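PDB 2CZQ: cutinase-like protein from Cryptococcus sp., which probably hydrolyses carboxylic ester bonds, as a cutinase-like member of the alpha/beta hydrolase superfamily. Local coordinates for residues 10-15 and 61-66; 46-51 and 84-89; 123-128 and 152-157. All coordinates share one frame; numbering follows the deposited sequence. Where two conformers were deposited one is given.

Contact 1 of 3, residues 10-15 and 61-66; sequences VLINTR and ADIIRR
The Arg66 guanidinium lies over Val10: both methyls of the valine approach one face of the flat group, CG1 standing 3.9 Å above its plane and displaced toward the rim, while CG2 makes the shortest approach, 3.5 Å to NH2. The same NH2 also hydrogen-bonds a bound citrate, probably from the crystallisation liquor. Closer to the backbone the same arginine is apolar. Its CG, anti to the backbone N (chi1 -177°), lies 3.8 Å from Ile12 CD1; the bend at chi2 (64°) then turns the rest of the chain toward Val10. The evidence fits the helix-on-sheet packing of an alpha/beta hydrolase: strand 9-14 of the parallel sheet runs beneath helix 57-73, the local axes 9.6 Å apart and almost antiparallel at 172°. Alternate strand residues Val10, Ile12 and Thr14 direct their side chains at the helix. Ile63 meets two of them, with its CG1 4.2 Å from Ile12 CG2 and its CD1 3.3 Å from Thr14 OG1, the two side chains of that last pair meeting at about a right angle. Thr14 OG1 has its polar partner outside the contact, in a hydrogen bond with Thr46 OG1.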
ATOM      1  N   VAL A  10      -1.389   1.907  13.046  1.00  5.13           N
ATOM      2  CA  VAL A  10      -2.144   0.845  12.406  1.00  5.07           C
ATOM      3  C   VAL A  10      -1.600   0.647  10.999  1.00  4.88           C
ATOM      4  O   VAL A  10      -1.421   1.613  10.246  1.00  5.47           O
ATOM      5  CB  VAL A  10      -3.652   1.163  12.337  1.00  5.25           C
ATOM      6  CG1 VAL A  10      -4.434  -0.050  11.866  1.00  5.97           C
ATOM      7  CG2 VAL A  10      -4.172   1.629  13.685  1.00  6.00           C
ATOM      8  N   LEU A  11      -1.341  -0.615  10.673  1.00  4.74           N
ATOM      9  CA  LEU A  11      -0.982  -1.032   9.326  1.00  4.97           C
ATOM     10  C   LEU A  11      -2.273  -1.509   8.680  1.00  4.95           C
ATOM     11  O   LEU A  11      -2.749  -2.610   8.956  1.00  5.39           O
ATOM     12  CB  LEU A  11       0.073  -2.143   9.374  1.00  5.28           C
ATOM     13  CG  LEU A  11       1.308  -1.850  10.240  1.00  5.50           C
ATOM     14  CD1 LEU A  11       2.216  -3.065  10.321  1.00  6.15           C
ATOM     15  CD2 LEU A  11       2.082  -0.641   9.724  1.00  5.89           C
ATOM     16  N   ILE A  12      -2.874  -0.637   7.877  1.00  4.82           N
ATOM     17  CA  ILE A  12      -4.120  -0.952   7.200  1.00  4.92           C
ATOM     18  C   ILE A  12      -3.740  -1.582   5.876  1.00  4.81           C
ATOM     19  O   ILE A  12      -3.098  -0.935   5.045  1.00  5.54           O
ATOM     20  CB  ILE A  12      -4.963   0.327   6.966  1.00  5.10           C
ATOM     21  CG1 ILE A  12      -5.439   0.925   8.297  1.00  5.69           C
ATOM     22  CG2 ILE A  12      -6.145   0.034   6.025  1.00  5.76           C
ATOM     23  CD1 ILE A  12      -6.120   2.282   8.172  1.00  6.54           C
ATOM     24  N   ASN A  13      -4.120  -2.841   5.684  1.00  4.42           N
ATOM     25  CA  ASN A  13      -3.769  -3.535   4.453  1.00  4.60           C
ATOM     26  C   ASN A  13      -4.998  -4.046   3.732  1.00  4.71           C
ATOM     27  O   ASN A  13      -5.903  -4.625   4.348  1.00  4.78           O
ATOM     28  CB  ASN A  13      -2.744  -4.654   4.701  1.00  5.01           C
ATOM     29  CG  ASN A  13      -3.354  -5.889   5.340  1.00  5.13           C
ATOM     30  OD1 ASN A  13      -3.604  -6.889   4.662  1.00  5.48           O
ATOM     31  ND2 ASN A  13      -3.600  -5.828   6.646  1.00  5.98           N
ATOM     32  N   THR A  14      -5.022  -3.804   2.424  1.00  4.41           N
ATOM     33  CA  THR A  14      -6.123  -4.204   1.569  1.00  4.77           C
ATOM     34  C   THR A  14      -5.612  -5.242   0.579  1.00  4.57           C
ATOM     35  O   THR A  14      -4.642  -5.009  -0.154  1.00  4.80           O
ATOM     36  CB  THR A  14      -6.711  -2.984   0.857  1.00  4.83           C
ATOM     37  OG1 THR A  14      -7.030  -1.985   1.830  1.00  4.82           O
ATOM     38  CG2 THR A  14      -8.044  -3.326   0.199  1.00  5.42           C
ATOM     39  N   ARG A  15      -6.277  -6.392   0.571  1.00  4.62           N
ATOM     40  CA  ARG A  15      -5.781  -7.582  -0.103  1.00  4.67           C
ATOM     41  C   ARG A  15      -6.171  -7.647  -1.576  1.00  4.87           C
ATOM     42  O   ARG A  15      -6.973  -6.846  -2.070  1.00  5.00           O
ATOM     43  CB  ARG A  15      -6.280  -8.825   0.627  1.00  4.85           C
ATOM     44  CG  ARG A  15      -7.739  -9.148   0.381  1.00  4.87           C
ATOM     45  CD  ARG A  15      -8.290 -10.080   1.419  1.00  5.29           C
ATOM     46  NE  ARG A  15      -9.640 -10.556   1.136  1.00  5.39           N
ATOM     47  CZ  ARG A  15     -10.752  -9.892   1.419  1.00  5.42           C
ATOM     48  NH1 ARG A  15     -10.699  -8.686   1.974  1.00  5.55           N
ATOM     49  NH2 ARG A  15     -11.929 -10.440   1.153  1.00  6.40           N
ATOM     50  N   ALA A  61     -13.898   2.522   1.085  1.00  5.39           N
ATOM     51  CA  ALA A  61     -14.697   3.064   2.179  1.00  5.70           C
ATOM     52  C   ALA A  61     -14.217   2.554   3.534  1.00  5.48           C
ATOM     53  O   ALA A  61     -14.187   3.310   4.507  1.00  5.92           O
ATOM     54  CB  ALA A  61     -16.167   2.750   1.983  1.00  6.42           C
ATOM     55  N   ASP A  62     -13.842   1.280   3.605  1.00  5.60           N
ATOM     56  CA  ASP A  62     -13.435   0.705   4.875  1.00  5.49           C
ATOM     57  C   ASP A  62     -12.042   1.168   5.310  1.00  5.41           C
ATOM     58  O   ASP A  62     -11.790   1.321   6.505  1.00  5.79           O
ATOM     59  CB  ASP A  62     -13.552  -0.814   4.851  1.00  5.57           C
ATOM     60  CG  ASP A  62     -13.478  -1.412   6.222  1.00  5.90           C
ATOM     61  OD1 ASP A  62     -14.285  -1.007   7.096  1.00  7.02           O
ATOM     62  OD2 ASP A  62     -12.629  -2.284   6.493  1.00  6.32           O
ATOM     63  N   ILE A  63     -11.144   1.410   4.355  1.00  5.44           N
ATOM     64  CA  ILE A  63      -9.857   2.036   4.670  1.00  5.50           C
ATOM     65  C   ILE A  63     -10.097   3.372   5.376  1.00  5.50           C
ATOM     66  O   ILE A  63      -9.540   3.656   6.441  1.00  5.46           O
ATOM     67  CB  ILE A  63      -9.034   2.282   3.385  1.00  5.49           C
ATOM     68  CG1 ILE A  63      -8.576   0.965   2.755  1.00  5.61           C
ATOM     69  CG2 ILE A  63      -7.822   3.179   3.675  1.00  5.80           C
ATOM     70  CD1 ILE A  63      -8.107   1.139   1.309  1.00  5.79           C
ATOM     71  N   ILE A  64     -10.928   4.198   4.750  1.00  5.77           N
ATOM     72  CA  ILE A  64     -11.190   5.537   5.254  1.00  6.06           C
ATOM     73  C   ILE A  64     -11.933   5.477   6.586  1.00  6.20           C
ATOM     74  O   ILE A  64     -11.632   6.242   7.504  1.00  6.49           O
ATOM     75  CB  ILE A  64     -11.919   6.381   4.188  1.00  6.13           C
ATOM     76  CG1 ILE A  64     -10.987   6.614   2.989  1.00  6.40           C
ATOM     77  CG2 ILE A  64     -12.395   7.700   4.787  1.00  7.36           C
ATOM     78  CD1 ILE A  64     -11.649   7.260   1.787  1.00  7.69           C
ATOM     79  N   ARG A  65     -12.873   4.540   6.702  1.00  6.50           N
ATOM     80  CA  ARG A  65     -13.580   4.308   7.961  1.00  7.20           C
ATOM     81  C   ARG A  65     -12.596   4.031   9.100  1.00  6.66           C
ATOM     82  O   ARG A  65     -12.708   4.623  10.181  1.00  7.22           O
ATOM     83  CB  ARG A  65     -14.586   3.162   7.818  0.50  7.64           C
ATOM     84  CG  ARG A  65     -15.238   2.709   9.124  0.50  9.35           C
ATOM     85  CD  ARG A  65     -15.581   1.225   9.148  0.50 12.19           C
ATOM     86  NE  ARG A  65     -14.778   0.470  10.110  0.50 14.26           N
ATOM     87  CZ  ARG A  65     -13.531   0.049   9.912  0.50 15.08           C
ATOM     88  NH1 ARG A  65     -12.898   0.310   8.779  0.50 15.66           N
ATOM     89  NH2 ARG A  65     -12.906  -0.632  10.863  0.50 15.32           N
ATOM     90  N   ARG A  66     -11.637   3.137   8.865  1.00  6.31           N
ATOM     91  CA  ARG A  66     -10.659   2.801   9.896  1.00  6.14           C
ATOM     92  C   ARG A  66      -9.793   4.003  10.262  1.00  5.88           C
ATOM     93  O   ARG A  66      -9.515   4.232  11.441  1.00  5.98           O
ATOM     94  CB  ARG A  66      -9.788   1.604   9.489  1.00  6.12           C
ATOM     95  CG  ARG A  66      -8.804   1.157  10.562  1.00  6.10           C
ATOM     96  CD  ARG A  66      -9.492   0.648  11.811  1.00  6.41           C
ATOM     97  NE  ARG A  66      -8.599   0.275  12.904  1.00  6.47           N
ATOM     98  CZ  ARG A  66      -8.081   1.123  13.792  1.00  6.38           C
ATOM     99  NH1 ARG A  66      -8.315   2.427  13.706  1.00  7.86           N
ATOM    100  NH2 ARG A  66      -7.321   0.659  14.777  1.00  6.57           N
TER

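Contact 2 of 3, residues 46-51 and 84-89; sequences TVYTAD and YSQGAA
Tyr48 and Gln86 bring the loop 46-51 against the start of helix 86-98. Along 84-89, Tyr84 ends a strand, and Ser85 follows with phi 60° and psi -122°, a strained backbone at the helix N-cap position; Ser85 OG itself is hydrogen-bonded to His180 NE2. Gln86, next in line, carries the contact. With CG anti to the backbone N and the chain extended beyond it, the carboxamide is delivered to the loop, where NE2 donates to Asp51 O at 2.9 Å. That bond is moderately bent, 148° at the hydrogen, and the donor is tilted out of the carbonyl plane. NE2 also bonds Thr17 OG1, while OE1 lies 2.7 Å from a water that accepts from Asp51 N, bridging amide and loop. Gln86 OE1 further sits at the edge of the Tyr48 ring, 3.6 Å from CE2, and the amide stands nearly perpendicular to that ring. The phenol oxygen reaches over the glutamine stem, Tyr48 OH to Gln86 CG being 3.4 Å, and is hydrogen-bonded to Arg15 O. At Gly87 the backbone N lies 3.5 Å from Tyr48 OH and bonds to Tyr84 O. Gly83, Ser85 and Gly87 fit the GxSxG nucleophile elbow of alpha/beta hydrolases, and the Ser85–His180 link is consistent with a Ser-His-Asp triad completed by Asp165.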
ATOM      1  N   THR A  46      -8.586  -4.635   5.671  1.00  5.20           N
ATOM      2  CA  THR A  46      -9.749  -3.998   5.073  1.00  5.19           C
ATOM      3  C   THR A  46     -10.826  -5.022   4.745  1.00  4.93           C
ATOM      4  O   THR A  46     -10.544  -6.074   4.161  1.00  5.13           O
ATOM      5  CB  THR A  46      -9.297  -3.290   3.813  1.00  5.14           C
ATOM      6  OG1 THR A  46      -8.332  -2.304   4.191  1.00  5.41           O
ATOM      7  CG2 THR A  46     -10.443  -2.523   3.145  1.00  5.80           C
ATOM      8  N   VAL A  47     -12.062  -4.709   5.121  1.00  5.03           N
ATOM      9  CA  VAL A  47     -13.179  -5.609   4.889  1.00  5.48           C
ATOM     10  C   VAL A  47     -13.884  -5.235   3.592  1.00  5.57           C
ATOM     11  O   VAL A  47     -14.436  -4.142   3.463  1.00  5.94           O
ATOM     12  CB  VAL A  47     -14.178  -5.598   6.062  1.00  5.99           C
ATOM     13  CG1 VAL A  47     -15.346  -6.528   5.771  1.00  6.76           C
ATOM     14  CG2 VAL A  47     -13.484  -6.007   7.353  1.00  6.73           C
ATOM     15  N   TYR A  48     -13.829  -6.150   2.633  1.00  5.46           N
ATOM     16  CA  TYR A  48     -14.554  -6.036   1.373  1.00  5.54           C
ATOM     17  C   TYR A  48     -14.499  -7.384   0.685  1.00  5.47           C
ATOM     18  O   TYR A  48     -13.846  -8.306   1.174  1.00  5.78           O
ATOM     19  CB  TYR A  48     -14.024  -4.891   0.491  1.00  5.65           C
ATOM     20  CG  TYR A  48     -12.771  -5.146  -0.325  1.00  5.11           C
ATOM     21  CD1 TYR A  48     -11.585  -5.599   0.257  1.00  5.55           C
ATOM     22  CD2 TYR A  48     -12.766  -4.861  -1.693  1.00  5.43           C
ATOM     23  CE1 TYR A  48     -10.441  -5.803  -0.523  1.00  5.44           C
ATOM     24  CE2 TYR A  48     -11.636  -5.054  -2.471  1.00  5.61           C
ATOM     25  CZ  TYR A  48     -10.483  -5.519  -1.885  1.00  5.55           C
ATOM     26  OH  TYR A  48      -9.376  -5.694  -2.679  1.00  6.33           O
ATOM     27  N   THR A  49     -15.203  -7.516  -0.432  1.00  5.65           N
ATOM     28  CA  THR A  49     -15.319  -8.819  -1.081  1.00  6.03           C
ATOM     29  C   THR A  49     -14.056  -9.239  -1.820  1.00  6.07           C
ATOM     30  O   THR A  49     -13.824 -10.433  -1.993  1.00  6.60           O
ATOM     31  CB  THR A  49     -16.490  -8.852  -2.073  1.00  6.25           C
ATOM     32  OG1 THR A  49     -16.374  -7.743  -2.972  1.00  6.76           O
ATOM     33  CG2 THR A  49     -17.840  -8.676  -1.372  1.00  7.20           C
ATOM     34  N   ALA A  50     -13.261  -8.273  -2.282  1.00  6.10           N
ATOM     35  CA  ALA A  50     -12.101  -8.563  -3.129  1.00  6.39           C
ATOM     36  C   ALA A  50     -12.510  -9.504  -4.270  1.00  6.78           C
ATOM     37  O   ALA A  50     -11.857 -10.513  -4.533  1.00  7.37           O
ATOM     38  CB  ALA A  50     -10.943  -9.141  -2.296  1.00  6.89           C
ATOM     39  N   ASP A  51     -13.620  -9.174  -4.926  1.00  6.87           N
ATOM     40  CA  ASP A  51     -14.163 -10.031  -5.974  1.00  6.82           C
ATOM     41  C   ASP A  51     -13.561  -9.673  -7.331  1.00  6.33           C
ATOM     42  O   ASP A  51     -12.945  -8.613  -7.492  1.00  6.59           O
ATOM     43  CB  ASP A  51     -15.699  -9.986  -6.000  1.00  7.50           C
ATOM     44  CG  ASP A  51     -16.242  -8.631  -6.388  1.00  8.18           C
ATOM     45  OD1 ASP A  51     -16.109  -8.251  -7.572  1.00  8.76           O
ATOM     46  OD2 ASP A  51     -16.825  -7.884  -5.574  1.00  9.16           O
ATOM     47  N   TYR A  84      -2.345  -4.469  -2.159  1.00  4.24           N
ATOM     48  CA  TYR A  84      -1.851  -5.403  -3.166  1.00  4.52           C
ATOM     49  C   TYR A  84      -2.917  -5.620  -4.228  1.00  4.36           C
ATOM     50  O   TYR A  84      -4.047  -5.998  -3.913  1.00  4.50           O
ATOM     51  CB  TYR A  84      -1.508  -6.739  -2.502  1.00  4.84           C
ATOM     52  CG  TYR A  84      -1.218  -7.880  -3.458  1.00  5.79           C
ATOM     53  CD1 TYR A  84      -0.353  -7.724  -4.550  1.00  5.51           C
ATOM     54  CD2 TYR A  84      -1.826  -9.119  -3.276  1.00  8.43           C
ATOM     55  CE1 TYR A  84      -0.093  -8.780  -5.425  1.00  6.30           C
ATOM     56  CE2 TYR A  84      -1.582 -10.173  -4.139  1.00  9.45           C
ATOM     57  CZ  TYR A  84      -0.719 -10.002  -5.212  1.00  8.66           C
ATOM     58  OH  TYR A  84      -0.485 -11.066  -6.055  1.00 11.01           O
ATOM     59  N   SER A  85      -2.547  -5.395  -5.491  1.00  4.41           N
ATOM     60  CA  SER A  85      -3.406  -5.722  -6.630  1.00  4.57           C
ATOM     61  C   SER A  85      -4.723  -4.939  -6.517  1.00  4.32           C
ATOM     62  O   SER A  85      -4.674  -3.711  -6.432  1.00  4.56           O
ATOM     63  CB  SER A  85      -3.579  -7.238  -6.763  1.00  4.92           C
ATOM     64  OG  SER A  85      -4.054  -7.559  -8.049  1.00  5.01           O
ATOM     65  N   GLN A  86      -5.881  -5.596  -6.485  1.00  4.42           N
ATOM     66  CA  GLN A  86      -7.128  -4.857  -6.296  1.00  4.47           C
ATOM     67  C   GLN A  86      -7.046  -3.932  -5.074  1.00  4.45           C
ATOM     68  O   GLN A  86      -7.571  -2.816  -5.086  1.00  4.51           O
ATOM     69  CB  GLN A  86      -8.324  -5.799  -6.163  1.00  4.68           C
ATOM     70  CG  GLN A  86      -9.623  -5.022  -5.996  1.00  4.85           C
ATOM     71  CD  GLN A  86     -10.906  -5.822  -6.123  1.00  4.92           C
ATOM     72  OE1 GLN A  86     -11.974  -5.228  -6.072  1.00  5.35           O
ATOM     73  NE2 GLN A  86     -10.819  -7.144  -6.263  1.00  5.43           N
ATOM     74  N   GLY A  87      -6.393  -4.403  -4.016  1.00  4.39           N
ATOM     75  CA  GLY A  87      -6.235  -3.616  -2.803  1.00  4.43           C
ATOM     76  C   GLY A  87      -5.374  -2.381  -2.979  1.00  4.44           C
ATOM     77  O   GLY A  87      -5.570  -1.384  -2.284  1.00  4.69           O
ATOM     78  N   ALA A  88      -4.413  -2.443  -3.898  1.00  4.41           N
ATOM     79  CA  ALA A  88      -3.633  -1.261  -4.250  1.00  4.62           C
ATOM     80  C   ALA A  88      -4.527  -0.217  -4.919  1.00  4.55           C
ATOM     81  O   ALA A  88      -4.464   0.959  -4.571  1.00  4.71           O
ATOM     82  CB  ALA A  88      -2.448  -1.626  -5.139  1.00  4.60           C
ATOM     83  N   ALA A  89      -5.362  -0.647  -5.864  1.00  4.59           N
ATOM     84  CA  ALA A  89      -6.304   0.257  -6.513  1.00  4.74           C
ATOM     85  C   ALA A  89      -7.254   0.876  -5.486  1.00  4.71           C
ATOM     86  O   ALA A  89      -7.492   2.084  -5.493  1.00  4.83           O
ATOM     87  CB  ALA A  89      -7.077  -0.466  -7.605  1.00  5.10           C
TER
HETATM   88  O   HOH W   1     -14.098  -6.284  -4.730  1.00  8.05           O

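Contact 3 of 3, residues 123-128 and 152-157; sequences LTCNVD and GWVSKT
A small van der Waals contact of side chains and backbone carbonyls, partly buried and without a hydrogen bond between its segments, joins the turn leading into 126-127, one of the two outermost strands, to the loop that feeds neighbouring strand 157-160. Val154 is the wedge. Its CG1, anti to the backbone N (chi1 170°), points into the turn, 3.9 Å from Cys125 SG and also 3.9 Å from Thr124 OG1, while its CG2 reaches Leu123 CD1 at 4.2 Å. The valine and leucine side chains cross at about a right angle. Cys125 also meets Thr157: its CB lies 3.1 Å from Thr157 O and 3.9 Å from Thr157 CB. The type I turn of Leu123 to Asn126, closed by Asn126 N bonding to Leu123 O, sets Leu123, Thr124 and Cys125 against Val154. On the facing segment, Thr157 OG1 donates to Trp153 O at 2.8 Å, from above the carbonyl plane, and Lys156 N bonds the same oxygen from its other face, so two donors grip that carbonyl, and the Thr157 hydroxyl is tied back to the loop before its strand. The backbones of Cys125 and Val127 bond to Asp159, and Val127 also to Cys161. Such pairing of parallel strands at the sheet's edge belongs to the central sheet of the alpha/beta hydrolase fold.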
ATOM      1  N   LEU A 123       6.087   8.347 -12.052  1.00  6.21           N
ATOM      2  CA  LEU A 123       6.025   8.826 -10.672  1.00  6.31           C
ATOM      3  C   LEU A 123       7.251   8.369  -9.900  1.00  6.02           C
ATOM      4  O   LEU A 123       7.660   7.211 -10.008  1.00  6.30           O
ATOM      5  CB  LEU A 123       4.757   8.349  -9.975  1.00  6.53           C
ATOM      6  CG  LEU A 123       3.421   8.836 -10.534  1.00  6.86           C
ATOM      7  CD1 LEU A 123       2.296   8.397  -9.616  1.00  7.42           C
ATOM      8  CD2 LEU A 123       3.401  10.351 -10.729  1.00  7.40           C
ATOM      9  N   THR A 124       7.838   9.267  -9.114  1.00  6.12           N
ATOM     10  CA  THR A 124       9.085   8.930  -8.427  1.00  6.60           C
ATOM     11  C   THR A 124       8.899   8.073  -7.175  1.00  6.04           C
ATOM     12  O   THR A 124       9.885   7.679  -6.558  1.00  6.67           O
ATOM     13  CB  THR A 124       9.915  10.172  -8.113  1.00  7.42           C
ATOM     14  OG1 THR A 124       9.099  11.125  -7.429  1.00  8.75           O
ATOM     15  CG2 THR A 124      10.352  10.866  -9.406  1.00  8.75           C
ATOM     16  N   CYS A 125       7.650   7.767  -6.821  1.00  5.70           N
ATOM     17  CA  CYS A 125       7.360   6.723  -5.841  1.00  5.42           C
ATOM     18  C   CYS A 125       7.550   5.325  -6.431  1.00  5.19           C
ATOM     19  O   CYS A 125       7.545   4.345  -5.684  1.00  5.24           O
ATOM     20  CB  CYS A 125       5.928   6.853  -5.300  1.00  5.71           C
ATOM     21  SG  CYS A 125       4.630   6.963  -6.564  1.00  5.78           S
ATOM     22  N   ASN A 126       7.698   5.223  -7.754  1.00  5.15           N
ATOM     23  CA  ASN A 126       7.716   3.922  -8.415  1.00  5.20           C
ATOM     24  C   ASN A 126       9.091   3.276  -8.323  1.00  5.20           C
ATOM     25  O   ASN A 126      10.077   3.834  -8.815  1.00  5.44           O
ATOM     26  CB  ASN A 126       7.400   4.049  -9.911  1.00  5.44           C
ATOM     27  CG  ASN A 126       5.993   4.555 -10.233  1.00  5.23           C
ATOM     28  OD1 ASN A 126       5.195   4.716  -9.305  1.00  7.49           O
ATOM     29  ND2 ASN A 126       5.684   4.811 -11.491  1.00  4.22           N
ATOM     30  N   VAL A 127       9.143   2.088  -7.732  1.00  5.16           N
ATOM     31  CA  VAL A 127      10.361   1.283  -7.722  1.00  5.59           C
ATOM     32  C   VAL A 127      10.045  -0.153  -8.124  1.00  5.15           C
ATOM     33  O   VAL A 127       8.880  -0.582  -8.111  1.00  5.12           O
ATOM     34  CB  VAL A 127      11.078   1.294  -6.348  1.00  6.06           C
ATOM     35  CG1 VAL A 127      11.497   2.702  -5.951  1.00  6.89           C
ATOM     36  CG2 VAL A 127      10.224   0.645  -5.274  1.00  6.76           C
ATOM     37  N   ASP A 128      11.089  -0.897  -8.477  1.00  5.55           N
ATOM     38  CA  ASP A 128      10.951  -2.316  -8.772  1.00  5.76           C
ATOM     39  C   ASP A 128      11.231  -3.143  -7.509  1.00  5.87           C
ATOM     40  O   ASP A 128      11.398  -2.590  -6.423  1.00  6.24           O
ATOM     41  CB  ASP A 128      11.832  -2.720  -9.961  1.00  6.00           C
ATOM     42  CG  ASP A 128      13.304  -2.469  -9.730  1.00  5.92           C
ATOM     43  OD1 ASP A 128      13.788  -2.677  -8.589  1.00  6.24           O
ATOM     44  OD2 ASP A 128      14.049  -2.085 -10.661  1.00  6.95           O
ATOM     45  N   GLY A 152       0.264  15.026  -4.581  1.00  7.55           N
ATOM     46  CA  GLY A 152       0.510  15.416  -3.199  1.00  7.24           C
ATOM     47  C   GLY A 152       0.757  14.265  -2.234  1.00  6.76           C
ATOM     48  O   GLY A 152       1.110  14.504  -1.077  1.00  7.47           O
ATOM     49  N   TRP A 153       0.572  13.032  -2.708  1.00  6.38           N
ATOM     50  CA  TRP A 153       0.837  11.818  -1.934  1.00  6.11           C
ATOM     51  C   TRP A 153       2.147  11.133  -2.325  1.00  6.17           C
ATOM     52  O   TRP A 153       2.641  10.270  -1.593  1.00  6.23           O
ATOM     53  CB  TRP A 153      -0.299  10.818  -2.132  1.00  6.08           C
ATOM     54  CG  TRP A 153      -1.540  11.114  -1.362  1.00  5.86           C
ATOM     55  CD1 TRP A 153      -2.611  11.853  -1.772  1.00  6.46           C
ATOM     56  CD2 TRP A 153      -1.848  10.663  -0.045  1.00  5.85           C
ATOM     57  NE1 TRP A 153      -3.572  11.885  -0.789  1.00  6.44           N
ATOM     58  CE2 TRP A 153      -3.126  11.157   0.283  1.00  5.99           C
ATOM     59  CE3 TRP A 153      -1.169   9.879   0.898  1.00  6.48           C
ATOM     60  CZ2 TRP A 153      -3.739  10.896   1.514  1.00  6.92           C
ATOM     61  CZ3 TRP A 153      -1.775   9.621   2.116  1.00  7.73           C
ATOM     62  CH2 TRP A 153      -3.048  10.126   2.412  1.00  7.60           C
ATOM     63  N   VAL A 154       2.698  11.491  -3.483  1.00  6.41           N
ATOM     64  CA  VAL A 154       3.824  10.756  -4.053  1.00  6.62           C
ATOM     65  C   VAL A 154       5.035  10.691  -3.113  1.00  6.72           C
ATOM     66  O   VAL A 154       5.681   9.648  -3.010  1.00  6.60           O
ATOM     67  CB  VAL A 154       4.202  11.317  -5.443  1.00  6.76           C
ATOM     68  CG1 VAL A 154       5.522  10.740  -5.936  1.00  7.55           C
ATOM     69  CG2 VAL A 154       3.090  11.027  -6.447  1.00  7.77           C
ATOM     70  N   SER A 155       5.327  11.788  -2.417  1.00  6.90           N
ATOM     71  CA  SER A 155       6.525  11.859  -1.582  1.00  7.81           C
ATOM     72  C   SER A 155       6.521  10.904  -0.387  1.00  7.70           C
ATOM     73  O   SER A 155       7.577  10.635   0.184  1.00  9.26           O
ATOM     74  CB  SER A 155       6.781  13.289  -1.116  1.00  8.48           C
ATOM     75  OG  SER A 155       5.830  13.682  -0.149  1.00  9.37           O
ATOM     76  N   LYS A 156       5.351  10.392  -0.011  1.00  7.03           N
ATOM     77  CA  LYS A 156       5.286   9.412   1.071  1.00  6.80           C
ATOM     78  C   LYS A 156       4.677   8.084   0.610  1.00  5.97           C
ATOM     79  O   LYS A 156       4.159   7.313   1.412  1.00  5.75           O
ATOM     80  CB  LYS A 156       4.587   9.980   2.310  1.00  7.29           C
ATOM     81  CG  LYS A 156       3.145  10.370   2.099  1.00  7.96           C
ATOM     82  CD  LYS A 156       2.604  11.037   3.352  1.00  9.17           C
ATOM     83  CE  LYS A 156       1.218  11.599   3.107  1.00  8.72           C
ATOM     84  NZ  LYS A 156       0.619  12.170   4.351  1.00  8.08           N
ATOM     85  N   THR A 157       4.780   7.819  -0.690  1.00  5.88           N
ATOM     86  CA  THR A 157       4.334   6.570  -1.284  1.00  5.62           C
ATOM     87  C   THR A 157       5.526   5.806  -1.844  1.00  5.48           C
ATOM     88  O   THR A 157       6.494   6.399  -2.336  1.00  5.62           O
ATOM     89  CB  THR A 157       3.317   6.869  -2.407  1.00  5.80           C
ATOM     90  OG1 THR A 157       2.165   7.509  -1.847  1.00  5.99           O
ATOM     91  CG2 THR A 157       2.776   5.590  -3.046  1.00  6.23           C
TER

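Contacts 1 and 2 adjoin, with centres about 10 Å apart. Two probable hydrogen bonds of 2.7 Å, Thr14 OG1 - Thr46 OG1 and Arg15 O - Tyr48 OH, join them; Thr14 CG2 also packs 3.5 Å from Gly87 CA, in the likely nucleophile elbow. Through these links the helix-on-strand layer reaches the presumed active-site turn holding Ser85. Their segments alternate along the chain, whereas contact 3 follows both in sequence and touches neither, its nearest atoms about 9 Å from each. Its centre is about 19 Å from that of contact 1 and 20 Å from that of contact 2, across the chain's centre; contacts 1 and 3 both reach the same sheet.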